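PDB 2QLK: fiber from Human adenovirus 35, which binds the host receptor CD46 through its trimeric head (knob) domain, attaching the virus to the cell. Local coordinates for residues A[164-169]-A[177-182]. Sequence-based numbering, arbitrary orientation.
Sequences IMLNSR and YAIQFE
Asn167 meets Ala178 with both its backbone and its side chain, at the point where strand 157-166 gives way to loop. Its N-H reaches Ala178 O at 2.6 Å, arriving from above the carbonyl plane, 36° out of it. From CB the side chain starts away from strand 177-186, but with chi1 at -61° CG lies beside the residue's own N and the amide swings back. CG stands 4.0 Å from Ala178 N; OD1 accepts that N-H at 2.9 Å, in the amide plane, and also lies in the plane of the Tyr177 ring, at its edge. ND2 donates to the carbonyl oxygens of Pro125 and Tyr130, so both ends of this buried amide are bonded and its rotation is fixed. The side-chain oxygen thus takes up an N-H of the neighbouring strand just beyond the regular ladder of the antiparallel hairpin 157-166/177-186, whose two strands are the inner pair of a four-stranded sheet in the fibre knob's beta-sandwich. Within the ladder Met165 and Gln180 form a hydrogen-bonded pair, Met165 N to Gln180 O 2.9 Å and Gln180 N to Met165 O 3.0 Å. Ile164, Leu166, Ile179 and Phe181 share the face turned to strand 203-208. There Ile164 lies alongside Phe181, oblique to the ring, and Ile164 CD1 is 3.6 Å from Phe181 CE1. Ile164 CG2 meets Ile179 CG2 at 4.2 Å. Phe203 and Phe205 also touch Ile164; Tyr207 packs on both Leu166 and Ile179.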
ATOM      1  N   ILE A 164       1.126  12.631   3.792  1.00 17.06           N
ATOM      2  CA  ILE A 164       2.389  12.598   4.484  1.00 18.27           C
ATOM      3  C   ILE A 164       3.297  13.526   3.716  1.00 20.43           C
ATOM      4  O   ILE A 164       3.449  13.400   2.507  1.00 21.50           O
ATOM      5  CB  ILE A 164       2.970  11.198   4.505  1.00 24.87           C
ATOM      6  CG1 ILE A 164       1.958  10.249   5.156  1.00 21.97           C
ATOM      7  CG2 ILE A 164       4.331  11.228   5.215  1.00 20.68           C
ATOM      8  CD1 ILE A 164       2.465   8.820   5.330  1.00 29.67           C
ATOM      9  N   MET A 165       3.866  14.502   4.410  1.00 23.40           N
ATOM     10  CA  MET A 165       4.753  15.446   3.750  1.00 24.35           C
ATOM     11  C   MET A 165       6.160  15.194   4.230  1.00 25.32           C
ATOM     12  O   MET A 165       6.426  15.154   5.450  1.00 20.86           O
ATOM     13  CB  MET A 165       4.330  16.878   4.067  1.00 31.11           C
ATOM     14  CG  MET A 165       5.093  17.920   3.268  1.00 39.09           C
ATOM     15  SD  MET A 165       4.721  19.608   3.781  1.00 45.89           S
ATOM     16  CE  MET A 165       6.283  20.064   4.623  1.00 45.20           C
ATOM     17  N   LEU A 166       7.073  15.002   3.280  1.00 26.53           N
ATOM     18  CA  LEU A 166       8.454  14.708   3.631  1.00 28.58           C
ATOM     19  C   LEU A 166       9.350  15.934   3.545  1.00 30.41           C
ATOM     20  O   LEU A 166       9.331  16.652   2.546  1.00 30.49           O
ATOM     21  CB  LEU A 166       8.994  13.583   2.729  1.00 27.52           C
ATOM     22  CG  LEU A 166       8.123  12.313   2.729  1.00 29.67           C
ATOM     23  CD1 LEU A 166       8.496  11.467   1.532  1.00 27.59           C
ATOM     24  CD2 LEU A 166       8.260  11.533   4.056  1.00 29.78           C
ATOM     25  N   ASN A 167      10.121  16.181   4.607  1.00 29.90           N
ATOM     26  CA  ASN A 167      11.037  17.327   4.641  1.00 30.73           C
ATOM     27  C   ASN A 167      10.315  18.611   4.201  1.00 33.90           C
ATOM     28  O   ASN A 167       9.361  19.041   4.842  1.00 35.66           O
ATOM     29  CB  ASN A 167      12.261  17.043   3.743  1.00 26.91           C
ATOM     30  CG  ASN A 167      13.044  15.822   4.198  1.00 26.26           C
ATOM     31  OD1 ASN A 167      12.998  15.442   5.377  1.00 27.02           O
ATOM     32  ND2 ASN A 167      13.767  15.195   3.277  1.00 24.76           N
ATOM     33  N   SER A 168      10.759  19.232   3.119  1.00 40.13           N
ATOM     34  CA  SER A 168      10.101  20.457   2.632  1.00 45.84           C
ATOM     35  C   SER A 168      10.159  21.702   3.542  1.00 49.80           C
ATOM     36  O   SER A 168      10.823  22.687   3.204  1.00 49.09           O
ATOM     37  CB  SER A 168       8.636  20.173   2.298  1.00 75.75           C
ATOM     38  OG  SER A 168       7.933  21.379   2.049  1.00 77.81           O
ATOM     39  N   ARG A 169       9.453  21.676   4.675  1.00 75.36           N
ATOM     40  CA  ARG A 169       9.454  22.826   5.586  1.00 80.08           C
ATOM     41  C   ARG A 169      10.212  22.544   6.890  1.00 81.74           C
ATOM     42  O   ARG A 169       9.659  21.940   7.808  1.00 83.01           O
ATOM     43  CB  ARG A 169       8.020  23.236   5.946  1.00 96.97           C
ATOM     44  CG  ARG A 169       6.996  23.207   4.812  1.00100.50           C
ATOM     45  CD  ARG A 169       7.246  24.244   3.733  1.00103.76           C
ATOM     46  NE  ARG A 169       8.359  23.878   2.863  1.00106.19           N
ATOM     47  CZ  ARG A 169       8.604  24.443   1.684  1.00107.40           C
ATOM     48  NH1 ARG A 169       7.810  25.404   1.228  1.00108.37           N
ATOM     49  NH2 ARG A 169       9.642  24.046   0.959  1.00106.70           N
ATOM     50  N   TYR A 177      15.702  16.677   8.932  1.00 38.51           N
ATOM     51  CA  TYR A 177      14.638  15.931   8.241  1.00 38.02           C
ATOM     52  C   TYR A 177      13.283  16.214   8.872  1.00 35.22           C
ATOM     53  O   TYR A 177      13.212  16.634  10.021  1.00 33.94           O
ATOM     54  CB  TYR A 177      14.903  14.434   8.334  1.00 42.50           C
ATOM     55  CG  TYR A 177      16.261  14.047   7.848  1.00 47.59           C
ATOM     56  CD1 TYR A 177      16.528  13.947   6.488  1.00 49.53           C
ATOM     57  CD2 TYR A 177      17.303  13.818   8.747  1.00 48.63           C
ATOM     58  CE1 TYR A 177      17.798  13.628   6.028  1.00 50.96           C
ATOM     59  CE2 TYR A 177      18.579  13.499   8.300  1.00 50.18           C
ATOM     60  CZ  TYR A 177      18.816  13.406   6.940  1.00 50.90           C
ATOM     61  OH  TYR A 177      20.070  13.081   6.484  1.00 52.55           O
ATOM     62  N   ALA A 178      12.210  15.985   8.118  1.00 31.68           N
ATOM     63  CA  ALA A 178      10.860  16.194   8.628  1.00 29.22           C
ATOM     64  C   ALA A 178       9.866  15.210   7.993  1.00 30.76           C
ATOM     65  O   ALA A 178       9.971  14.871   6.815  1.00 29.08           O
ATOM     66  CB  ALA A 178      10.401  17.639   8.369  1.00 18.97           C
ATOM     67  N   ILE A 179       8.917  14.758   8.806  1.00 29.91           N
ATOM     68  CA  ILE A 179       7.853  13.861   8.394  1.00 27.09           C
ATOM     69  C   ILE A 179       6.625  14.418   9.101  1.00 27.45           C
ATOM     70  O   ILE A 179       6.591  14.496  10.342  1.00 23.03           O
ATOM     71  CB  ILE A 179       8.082  12.430   8.885  1.00 27.27           C
ATOM     72  CG1 ILE A 179       9.379  11.880   8.297  1.00 27.91           C
ATOM     73  CG2 ILE A 179       6.877  11.546   8.491  1.00 24.73           C
ATOM     74  CD1 ILE A 179       9.626  10.410   8.628  1.00 29.45           C
ATOM     75  N   GLN A 180       5.651  14.843   8.305  1.00 26.35           N
ATOM     76  CA  GLN A 180       4.406  15.395   8.809  1.00 25.76           C
ATOM     77  C   GLN A 180       3.230  14.527   8.367  1.00 25.74           C
ATOM     78  O   GLN A 180       3.091  14.237   7.180  1.00 22.93           O
ATOM     79  CB  GLN A 180       4.178  16.806   8.281  1.00 33.38           C
ATOM     80  CG  GLN A 180       2.946  17.460   8.885  1.00 36.01           C
ATOM     81  CD  GLN A 180       2.691  18.867   8.348  1.00 40.04           C
ATOM     82  OE1 GLN A 180       2.095  19.048   7.283  1.00 40.88           O
ATOM     83  NE2 GLN A 180       3.142  19.864   9.089  1.00 42.56           N
ATOM     84  N   PHE A 181       2.380  14.138   9.318  1.00 23.88           N
ATOM     85  CA  PHE A 181       1.220  13.300   9.001  1.00 23.22           C
ATOM     86  C   PHE A 181      -0.000  14.161   9.168  1.00 23.91           C
ATOM     87  O   PHE A 181      -0.089  14.933  10.123  1.00 24.41           O
ATOM     88  CB  PHE A 181       1.095  12.127   9.998  1.00 24.01           C
ATOM     89  CG  PHE A 181       2.212  11.117   9.921  1.00 23.36           C
ATOM     90  CD1 PHE A 181       2.209  10.116   8.935  1.00 19.54           C
ATOM     91  CD2 PHE A 181       3.279  11.183  10.804  1.00 23.40           C
ATOM     92  CE1 PHE A 181       3.275   9.196   8.837  1.00 23.93           C
ATOM     93  CE2 PHE A 181       4.349  10.270  10.716  1.00 23.13           C
ATOM     94  CZ  PHE A 181       4.351   9.278   9.730  1.00 23.39           C
ATOM     95  N   GLU A 182      -0.949  14.047   8.249  1.00 22.63           N
ATOM     96  CA  GLU A 182      -2.174  14.784   8.409  1.00 22.14           C
ATOM     97  C   GLU A 182      -3.387  13.951   7.986  1.00 22.16           C
ATOM     98  O   GLU A 182      -3.399  13.384   6.896  1.00 18.77           O
ATOM     99  CB  GLU A 182      -2.114  16.094   7.629  1.00 41.90           C
ATOM    100  CG  GLU A 182      -3.317  16.969   7.885  1.00 49.29           C
ATOM    101  CD  GLU A 182      -3.110  18.397   7.415  1.00 54.16           C
ATOM    102  OE1 GLU A 182      -2.332  19.129   8.071  1.00 57.49           O
ATOM    103  OE2 GLU A 182      -3.722  18.777   6.386  1.00 54.72           O
TER